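Local structure of LanC-like protein GCR2 (Arabidopsis thaliana, 3T33) at residues A88-K93 against M398-N403; G129-C134 against R158-P163; L296-A301 against K308-A313. The protein may play a role in abscisic acid signalling, and belongs to the zinc-binding LanC-like protein family. All coordinates share one frame; numbering follows the deposited sequence.

Contact 1. Residues A88-K93 against M398-N403; sequences AYLLFK and MLLDMN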
loop_
_atom_site.group_PDB
_atom_site.type_symbol
_atom_site.label_atom_id
_atom_site.label_comp_id
_atom_site.label_asym_id
_atom_site.label_seq_id
_atom_site.Cartn_x
_atom_site.Cartn_y
_atom_site.Cartn_z
ATOM N N ALA A 88 -10.797 11.197 -0.685
ATOM C CA ALA A 88 -11.776 10.508 -1.471
ATOM C C ALA A 88 -11.586 8.983 -1.395
ATOM O O ALA A 88 -12.555 8.205 -1.330
ATOM C CB ALA A 88 -11.691 10.977 -2.976
ATOM N N TYR A 89 -10.342 8.538 -1.456
ATOM C CA TYR A 89 -10.084 7.100 -1.445
ATOM C C TYR A 89 -10.450 6.473 -0.120
ATOM O O TYR A 89 -11.000 5.388 -0.049
ATOM C CB TYR A 89 -8.606 6.810 -1.849
ATOM C CG TYR A 89 -8.420 5.433 -2.424
ATOM C CD1 TYR A 89 -9.407 4.797 -3.180
ATOM C CD2 TYR A 89 -7.275 4.708 -2.124
ATOM C CE1 TYR A 89 -9.213 3.475 -3.658
ATOM C CE2 TYR A 89 -7.082 3.433 -2.588
ATOM C CZ TYR A 89 -8.020 2.818 -3.361
ATOM O OH TYR A 89 -7.697 1.512 -3.761
ATOM N N LEU A 90 -10.163 7.180 0.939
ATOM C CA LEU A 90 -10.538 6.712 2.279
ATOM C C LEU A 90 -12.075 6.576 2.368
ATOM O O LEU A 90 -12.607 5.630 2.993
ATOM C CB LEU A 90 -9.976 7.663 3.330
ATOM C CG LEU A 90 -10.556 7.400 4.758
ATOM C CD1 LEU A 90 -10.202 5.987 5.278
ATOM C CD2 LEU A 90 -10.078 8.514 5.746
ATOM N N LEU A 91 -12.785 7.526 1.727
ATOM C CA LEU A 91 -14.246 7.557 1.692
ATOM C C LEU A 91 -14.777 6.441 0.865
ATOM O O LEU A 91 -15.808 5.810 1.208
ATOM C CB LEU A 91 -14.736 8.923 1.164
ATOM C CG LEU A 91 -14.748 9.970 2.283
ATOM C CD1 LEU A 91 -14.832 11.326 1.675
ATOM C CD2 LEU A 91 -15.963 9.732 3.174
ATOM N N PHE A 92 -14.100 6.206 -0.257
ATOM C CA PHE A 92 -14.383 5.015 -1.070
ATOM C C PHE A 92 -14.204 3.662 -0.275
ATOM O O PHE A 92 -15.056 2.791 -0.328
ATOM C CB PHE A 92 -13.538 5.014 -2.362
ATOM C CG PHE A 92 -13.936 3.930 -3.320
ATOM C CD1 PHE A 92 -15.157 3.975 -3.966
ATOM C CD2 PHE A 92 -13.118 2.842 -3.541
ATOM C CE1 PHE A 92 -15.571 2.937 -4.816
ATOM C CE2 PHE A 92 -13.534 1.788 -4.393
ATOM C CZ PHE A 92 -14.771 1.870 -5.042
ATOM N N LYS A 93 -13.092 3.496 0.419
ATOM C CA LYS A 93 -12.847 2.305 1.215
ATOM C C LYS A 93 -13.946 2.152 2.294
ATOM O O LYS A 93 -14.418 1.044 2.607
ATOM C CB LYS A 93 -11.505 2.478 1.908
ATOM C CG LYS A 93 -11.219 1.414 2.909
ATOM C CD LYS A 93 -10.331 0.299 2.345
ATOM C CE LYS A 93 -11.086 -0.864 2.009
ATOM N NZ LYS A 93 -10.235 -1.811 1.211
ATOM N N MET A 398 -6.271 1.542 6.949
ATOM C CA MET A 398 -5.780 0.241 7.367
ATOM C C MET A 398 -6.818 -0.365 8.341
ATOM O O MET A 398 -7.197 -1.557 8.230
ATOM C CB MET A 398 -4.378 0.403 8.003
ATOM C CG MET A 398 -3.702 -0.904 8.431
ATOM S SD MET A 398 -4.412 -1.424 9.964
ATOM C CE MET A 398 -3.556 -0.322 11.068
ATOM N N LEU A 399 -7.335 0.475 9.225
ATOM C CA LEU A 399 -8.287 0.017 10.240
ATOM C C LEU A 399 -9.543 -0.559 9.589
ATOM O O LEU A 399 -9.995 -1.717 9.920
ATOM C CB LEU A 399 -8.640 1.136 11.219
ATOM C CG LEU A 399 -7.908 1.378 12.547
ATOM C CD1 LEU A 399 -6.635 0.559 12.708
ATOM C CD2 LEU A 399 -7.754 2.930 12.901
ATOM N N LEU A 400 -10.065 0.205 8.619
ATOM C CA LEU A 400 -11.211 -0.258 7.851
ATOM C C LEU A 400 -10.926 -1.581 7.154
ATOM O O LEU A 400 -11.805 -2.464 7.051
ATOM C CB LEU A 400 -11.580 0.806 6.818
ATOM C CG LEU A 400 -12.178 2.068 7.471
ATOM C CD1 LEU A 400 -12.379 3.197 6.454
ATOM C CD2 LEU A 400 -13.520 1.767 8.216
ATOM N N ASP A 401 -9.703 -1.736 6.649
ATOM C CA ASP A 401 -9.357 -2.939 5.856
ATOM C C ASP A 401 -9.227 -4.199 6.817
ATOM O O ASP A 401 -9.338 -5.368 6.375
ATOM C CB ASP A 401 -8.059 -2.663 5.097
ATOM C CG ASP A 401 -8.155 -2.870 3.621
ATOM O OD1 ASP A 401 -9.163 -3.408 3.109
ATOM O OD2 ASP A 401 -7.160 -2.491 2.942
ATOM N N MET A 402 -8.980 -3.957 8.119
ATOM C CA MET A 402 -9.008 -5.064 9.122
ATOM C C MET A 402 -10.398 -5.692 9.300
ATOM O O MET A 402 -10.531 -6.820 9.750
ATOM C CB MET A 402 -8.489 -4.638 10.479
ATOM C CG MET A 402 -7.059 -4.117 10.524
ATOM S SD MET A 402 -5.829 -5.429 10.367
ATOM C CE MET A 402 -5.960 -6.131 12.012
ATOM N N ASN A 403 -11.438 -4.985 8.919
ATOM C CA ASN A 403 -12.744 -5.555 9.007
ATOM C C ASN A 403 -12.848 -6.858 8.218
ATOM O O ASN A 403 -13.597 -7.748 8.631
ATOM C CB ASN A 403 -13.789 -4.572 8.512
ATOM C CG ASN A 403 -15.115 -4.787 9.174
ATOM O OD1 ASN A 403 -15.283 -4.466 10.363
ATOM N ND2 ASN A 403 -16.072 -5.395 8.426
#
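Lys93 points its CB toward helix 392-402, and a first torsion of 172° sets CG opposite its backbone nitrogen; bends at the next two torsions then turn the aliphatic chain past Leu400 and bring NZ down onto Asp401. Leu400 starts out differently, with CG lying beside its backbone N (chi1 -70°), which carries CD1 out between the helices. There Leu400 CD1 meets Leu90 CD1 at 3.7 Å, the two leucines crossing at about a right angle. The methylenes of Lys93 run along Leu400 in the opposite direction, Lys93 CG being 4.0 Å from Leu400 CB. Leucine suits this place because two branched ends, one from each helix, meet between segment axes whose closest approach is 10.4 Å. The axes of 88-93 and 398-402 are nearly parallel, at 13°, as expected for neighbouring helices of the inner ring of an alpha/alpha toroid, the fold of LanC-like proteins. Here an early helix, 84-98, meets the last one, 392-402, which helps to close the ring, while Leu399 and Leu400 also reach helix 45-69 behind. The polar part is a buried salt bridge: Lys93 NZ donates to Asp401 OD1 across 2.7 Å, coming from above the carboxylate plane. Asp401 OD2 is engaged separately, in a hydrogen bond with the hydroxyl of Tyr341 from helix 336-350, and Lys93 NZ has a weak second partner in Gln96. Lysine fits because its long apolar stem can lie against leucine while its charge reaches the acid; that charge would probably help to keep the Asp401 carboxylate ionised.

Contact 2. Residues G129-C134 against R158-P163; sequences GYAGVC and RGIRLP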
loop_
_atom_site.group_PDB
_atom_site.type_symbol
_atom_site.label_atom_id
_atom_site.label_comp_id
_atom_site.label_asym_id
_atom_site.label_seq_id
_atom_site.Cartn_x
_atom_site.Cartn_y
_atom_site.Cartn_z
ATOM N N GLY A 129 -0.411 11.306 -9.306
ATOM C CA GLY A 129 -0.874 12.065 -10.463
ATOM C C GLY A 129 -2.327 11.869 -10.818
ATOM O O GLY A 129 -3.165 11.403 -10.025
ATOM N N TYR A 130 -2.594 12.144 -12.060
ATOM C CA TYR A 130 -3.893 12.405 -12.578
ATOM C C TYR A 130 -4.635 11.121 -12.937
ATOM O O TYR A 130 -5.885 11.109 -12.983
ATOM C CB TYR A 130 -3.673 13.239 -13.890
ATOM C CG TYR A 130 -4.943 13.682 -14.533
ATOM C CD1 TYR A 130 -5.884 14.354 -13.779
ATOM C CD2 TYR A 130 -5.219 13.426 -15.888
ATOM C CE1 TYR A 130 -7.111 14.815 -14.328
ATOM C CE2 TYR A 130 -6.448 13.890 -16.487
ATOM C CZ TYR A 130 -7.402 14.613 -15.669
ATOM O OH TYR A 130 -8.649 15.100 -16.119
ATOM N N ALA A 131 -3.879 10.074 -13.286
ATOM C CA ALA A 131 -4.469 8.732 -13.516
ATOM C C ALA A 131 -5.176 8.255 -12.240
ATOM O O ALA A 131 -6.218 7.645 -12.301
ATOM C CB ALA A 131 -3.365 7.687 -13.972
ATOM N N GLY A 132 -4.602 8.558 -11.084
ATOM C CA GLY A 132 -5.269 8.281 -9.782
ATOM C C GLY A 132 -6.644 8.912 -9.703
ATOM O O GLY A 132 -7.636 8.246 -9.367
ATOM N N VAL A 133 -6.716 10.203 -10.017
ATOM C CA VAL A 133 -7.989 10.994 -10.013
ATOM C C VAL A 133 -9.020 10.413 -10.965
ATOM O O VAL A 133 -10.198 10.202 -10.612
ATOM C CB VAL A 133 -7.726 12.455 -10.435
ATOM C CG1 VAL A 133 -9.046 13.255 -10.545
ATOM C CG2 VAL A 133 -6.724 13.098 -9.485
ATOM N N CYS A 134 -8.592 10.137 -12.188
ATOM C CA CYS A 134 -9.495 9.587 -13.157
ATOM C C CYS A 134 -9.925 8.185 -12.849
ATOM O O CYS A 134 -11.041 7.800 -13.182
ATOM C CB CYS A 134 -8.825 9.620 -14.533
ATOM S SG CYS A 134 -8.560 11.361 -15.169
ATOM N N ARG A 158 -8.248 8.162 -20.650
ATOM C CA ARG A 158 -7.784 7.804 -21.980
ATOM C C ARG A 158 -7.029 8.915 -22.741
ATOM O O ARG A 158 -6.318 8.597 -23.733
ATOM C CB ARG A 158 -8.980 7.370 -22.791
ATOM C CG ARG A 158 -9.504 5.971 -22.418
ATOM C CD ARG A 158 -10.625 5.654 -23.322
ATOM N NE ARG A 158 -11.121 4.322 -23.111
ATOM C CZ ARG A 158 -12.300 3.895 -23.556
ATOM N NH1 ARG A 158 -13.137 4.713 -24.211
ATOM N NH2 ARG A 158 -12.644 2.647 -23.354
ATOM N N GLY A 159 -7.168 10.172 -22.287
ATOM C CA GLY A 159 -6.397 11.309 -22.843
ATOM C C GLY A 159 -4.978 11.422 -22.297
ATOM O O GLY A 159 -4.128 12.197 -22.820
ATOM N N ILE A 160 -4.675 10.663 -21.250
ATOM C CA ILE A 160 -3.327 10.730 -20.690
ATOM C C ILE A 160 -2.282 10.215 -21.669
ATOM O O ILE A 160 -2.460 9.167 -22.285
ATOM C CB ILE A 160 -3.239 9.995 -19.290
ATOM C CG1 ILE A 160 -4.016 10.788 -18.213
ATOM C CG2 ILE A 160 -1.817 9.835 -18.819
ATOM C CD1 ILE A 160 -4.459 9.950 -16.995
ATOM N N ARG A 161 -1.172 10.941 -21.790
ATOM C CA ARG A 161 -0.066 10.499 -22.622
ATOM C C ARG A 161 1.232 10.484 -21.831
ATOM O O ARG A 161 1.419 11.294 -20.921
ATOM C CB ARG A 161 0.094 11.443 -23.829
ATOM C CG ARG A 161 -1.164 11.570 -24.719
ATOM C CD ARG A 161 -1.317 10.333 -25.590
ATOM N NE ARG A 161 -2.585 10.487 -26.319
ATOM C CZ ARG A 161 -3.766 10.063 -25.879
ATOM N NH1 ARG A 161 -3.868 9.434 -24.669
ATOM N NH2 ARG A 161 -4.855 10.326 -26.616
ATOM N N LEU A 162 2.137 9.579 -22.178
ATOM C CA LEU A 162 3.379 9.449 -21.433
ATOM C C LEU A 162 4.536 10.086 -22.160
ATOM O O LEU A 162 4.931 9.545 -23.193
ATOM C CB LEU A 162 3.718 7.973 -21.217
ATOM C CG LEU A 162 2.533 7.119 -20.765
ATOM C CD1 LEU A 162 2.920 5.653 -20.819
ATOM C CD2 LEU A 162 2.123 7.517 -19.336
ATOM N N PRO A 163 5.129 11.177 -21.616
ATOM C CA PRO A 163 6.370 11.703 -22.262
ATOM C C PRO A 163 7.454 10.639 -22.363
ATOM O O PRO A 163 7.559 9.814 -21.469
ATOM C CB PRO A 163 6.848 12.804 -21.304
ATOM C CG PRO A 163 5.781 13.042 -20.296
ATOM C CD PRO A 163 4.832 11.852 -20.332
#
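Ile160 reaches out of the loop after helix 147-158 and fits its longer branch against the first turn of helix 130-144. With CG1 beside its backbone N (chi1 -70°), Ile160 CD1 lies 3.7 Å from Ala131 CA, with the Ala131 methyl beside it. The same branch lies at the edge of the Tyr130 ring, near its plane, where Ile160 CG1 is 3.7 Å from Tyr130 CD2. Alanine suits this spot because its small side chain lets the isoleucine come right up to the helix. Cys134 SG, one turn along, lies over one face of the tyrosine ring, toward its rim, and the Tyr130 hydroxyl is anchored by a hydrogen bond to Asp115 of helix 101-118. The loop's other side is quite different. Arg158, Gly159 and Arg161 are exposed, and the loop folds back there: Arg161 NH1 donates to Arg158 O over 2.8 Å, almost straight (178°), and also to Ile160 O at 2.8 Å. The loop from outer helix 147-158 to inner helix 174-188 of the alpha/alpha toroid is thus fastened to the start of inner helix 130-144 by apolar touching, which implies an attachment that probably rests on shape fit and partial hydrophobic burial.

Contact 3. Residues L296-A301 against K308-A313; sequences LTLVKA and KEFVEA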
loop_
_atom_site.group_PDB
_atom_site.type_symbol
_atom_site.label_atom_id
_atom_site.label_comp_id
_atom_site.label_asym_id
_atom_site.label_seq_id
_atom_site.Cartn_x
_atom_site.Cartn_y
_atom_site.Cartn_z
ATOM N N LEU A 296 5.764 -7.393 0.413
ATOM C CA LEU A 296 4.531 -7.332 -0.367
ATOM C C LEU A 296 4.727 -7.828 -1.797
ATOM O O LEU A 296 3.866 -8.492 -2.397
ATOM C CB LEU A 296 4.061 -5.889 -0.348
ATOM C CG LEU A 296 2.880 -5.407 0.491
ATOM C CD1 LEU A 296 2.649 -6.137 1.834
ATOM C CD2 LEU A 296 2.740 -3.799 0.597
ATOM N N THR A 297 5.881 -7.528 -2.370
ATOM C CA THR A 297 6.177 -7.972 -3.730
ATOM C C THR A 297 6.479 -9.461 -3.758
ATOM O O THR A 297 6.059 -10.162 -4.667
ATOM C CB THR A 297 7.378 -7.219 -4.296
ATOM O OG1 THR A 297 7.200 -5.817 -4.069
ATOM C CG2 THR A 297 7.532 -7.478 -5.761
ATOM N N LEU A 298 7.242 -9.954 -2.798
ATOM C CA LEU A 298 7.517 -11.419 -2.755
ATOM C C LEU A 298 6.207 -12.188 -2.490
ATOM O O LEU A 298 5.957 -13.236 -3.068
ATOM C CB LEU A 298 8.577 -11.740 -1.716
ATOM C CG LEU A 298 9.930 -11.163 -2.163
ATOM C CD1 LEU A 298 10.918 -11.342 -1.075
ATOM C CD2 LEU A 298 10.376 -11.908 -3.448
ATOM N N VAL A 299 5.321 -11.631 -1.681
ATOM C CA VAL A 299 4.042 -12.332 -1.469
ATOM C C VAL A 299 3.383 -12.537 -2.781
ATOM O O VAL A 299 2.902 -13.660 -3.056
ATOM C CB VAL A 299 3.072 -11.617 -0.469
ATOM C CG1 VAL A 299 1.601 -12.091 -0.667
ATOM C CG2 VAL A 299 3.521 -11.856 0.940
ATOM N N LYS A 300 3.366 -11.480 -3.608
ATOM C CA LYS A 300 2.773 -11.570 -4.963
ATOM C C LYS A 300 3.572 -12.555 -5.841
ATOM O O LYS A 300 3.017 -13.410 -6.518
ATOM C CB LYS A 300 2.685 -10.176 -5.622
ATOM C CG LYS A 300 2.267 -10.195 -7.051
ATOM C CD LYS A 300 0.830 -10.585 -7.206
ATOM C CE LYS A 300 0.474 -10.592 -8.624
ATOM N NZ LYS A 300 -0.853 -11.270 -8.875
ATOM N N ALA A 301 4.880 -12.460 -5.825
ATOM C CA ALA A 301 5.668 -13.485 -6.564
ATOM C C ALA A 301 5.221 -14.871 -6.090
ATOM O O ALA A 301 4.884 -15.747 -6.901
ATOM C CB ALA A 301 7.132 -13.287 -6.335
ATOM N N LYS A 308 9.268 -22.130 -3.632
ATOM C CA LYS A 308 9.750 -22.187 -2.271
ATOM C C LYS A 308 10.540 -20.948 -1.968
ATOM O O LYS A 308 10.364 -20.339 -0.904
ATOM C CB LYS A 308 10.650 -23.398 -2.066
ATOM C CG LYS A 308 11.421 -23.385 -0.741
ATOM C CD LYS A 308 10.777 -24.325 0.279
ATOM C CE LYS A 308 11.455 -25.701 0.246
ATOM N NZ LYS A 308 12.884 -25.600 0.723
ATOM N N GLU A 309 11.428 -20.590 -2.889
ATOM C CA GLU A 309 12.314 -19.441 -2.694
ATOM C C GLU A 309 11.547 -18.175 -2.272
ATOM O O GLU A 309 12.036 -17.426 -1.439
ATOM C CB GLU A 309 13.106 -19.137 -3.970
ATOM C CG GLU A 309 14.163 -17.998 -3.795
ATOM C CD GLU A 309 14.800 -17.544 -5.115
ATOM O OE1 GLU A 309 14.296 -17.938 -6.196
ATOM O OE2 GLU A 309 15.805 -16.786 -5.054
ATOM N N PHE A 310 10.372 -17.962 -2.878
ATOM C CA PHE A 310 9.609 -16.719 -2.773
ATOM C C PHE A 310 8.797 -16.772 -1.501
ATOM O O PHE A 310 8.934 -15.880 -0.682
ATOM C CB PHE A 310 8.684 -16.478 -4.011
ATOM C CG PHE A 310 9.433 -16.116 -5.308
ATOM C CD1 PHE A 310 10.671 -15.469 -5.279
ATOM C CD2 PHE A 310 8.874 -16.413 -6.546
ATOM C CE1 PHE A 310 11.369 -15.160 -6.450
ATOM C CE2 PHE A 310 9.545 -16.097 -7.719
ATOM C CZ PHE A 310 10.812 -15.463 -7.664
ATOM N N VAL A 311 8.012 -17.846 -1.319
ATOM C CA VAL A 311 7.297 -18.120 -0.073
ATOM C C VAL A 311 8.196 -17.851 1.149
ATOM O O VAL A 311 7.860 -17.046 2.033
ATOM C CB VAL A 311 6.802 -19.594 -0.017
ATOM C CG1 VAL A 311 5.993 -19.857 1.242
ATOM C CG2 VAL A 311 5.946 -19.912 -1.173
ATOM N N GLU A 312 9.372 -18.470 1.169
ATOM C CA GLU A 312 10.205 -18.414 2.348
ATOM C C GLU A 312 10.811 -17.049 2.511
ATOM O O GLU A 312 10.942 -16.550 3.643
ATOM C CB GLU A 312 11.308 -19.502 2.315
ATOM C CG GLU A 312 10.797 -20.949 2.616
ATOM C CD GLU A 312 11.957 -21.974 2.752
ATOM O OE1 GLU A 312 13.129 -21.614 2.422
ATOM O OE2 GLU A 312 11.697 -23.134 3.205
ATOM N N ALA A 313 11.182 -16.452 1.377
ATOM C CA ALA A 313 11.751 -15.117 1.380
ATOM C C ALA A 313 10.731 -14.081 1.900
ATOM O O ALA A 313 11.079 -13.194 2.690
ATOM C CB ALA A 313 12.250 -14.751 -0.007
#
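Ala301 and Phe310 meet face-on: the methyl carbon Ala301 CB sits over one face of the phenyl ring, 3.9 Å from its centroid and 24° off the normal, a CH-pi contact displaced toward the rim at Phe310 CD2 (3.6 Å from Ala301 CB). The small alanine lets the ring face come right up to this methyl. Leu298, one turn earlier, comes at the ring obliquely, its side chain crossing that of Phe310 at about a right angle, with Leu298 CD2 4.0 Å from Phe310 CD1. Its other methyl turns to the next helical turn, where Leu298 CD1 touches Ala313 CB at 3.8 Å. The leucine's fork therefore straddles the two residues. These helices form a helical hairpin of the toroid, consecutive in the chain and joined by a short turn, an inner helix running into an outer one; the axes of segments 296-301 and 308-313 approach to 8.1 Å, at 146°. Alanines on both sides permit that close approach. Phe310 takes its place through a first torsion of -71°, which holds CG beside the backbone N. Ile264 of helix 250-265 packs on Leu298, Phe310 and Ala313, and Leu260 touches Ala301, adding a third apolar wall to this buried cluster.

Along the chain the order is 88-93, 129-134, 158-163, 296-301, 308-313 and 398-403, so contacts 2 and 3 follow one another within the span of contact 1. Centres of contacts 1 and 2 lie about 24 Å apart, those of 1 and 3 about 26 Å, on opposite sides of the chain's centre, those of 2 and 3 about 31 Å. Helix 130-144 carries part of contact 2 and borders contact 1; helix 336-350 borders contacts 1 and 3. All three lie away from the zinc held by Cys288, Cys333 and His334. Contact 1 closes the inner ring, contact 2 fastens an outer loop to an inner helix, and contact 3 pairs an inner helix with the next outer one.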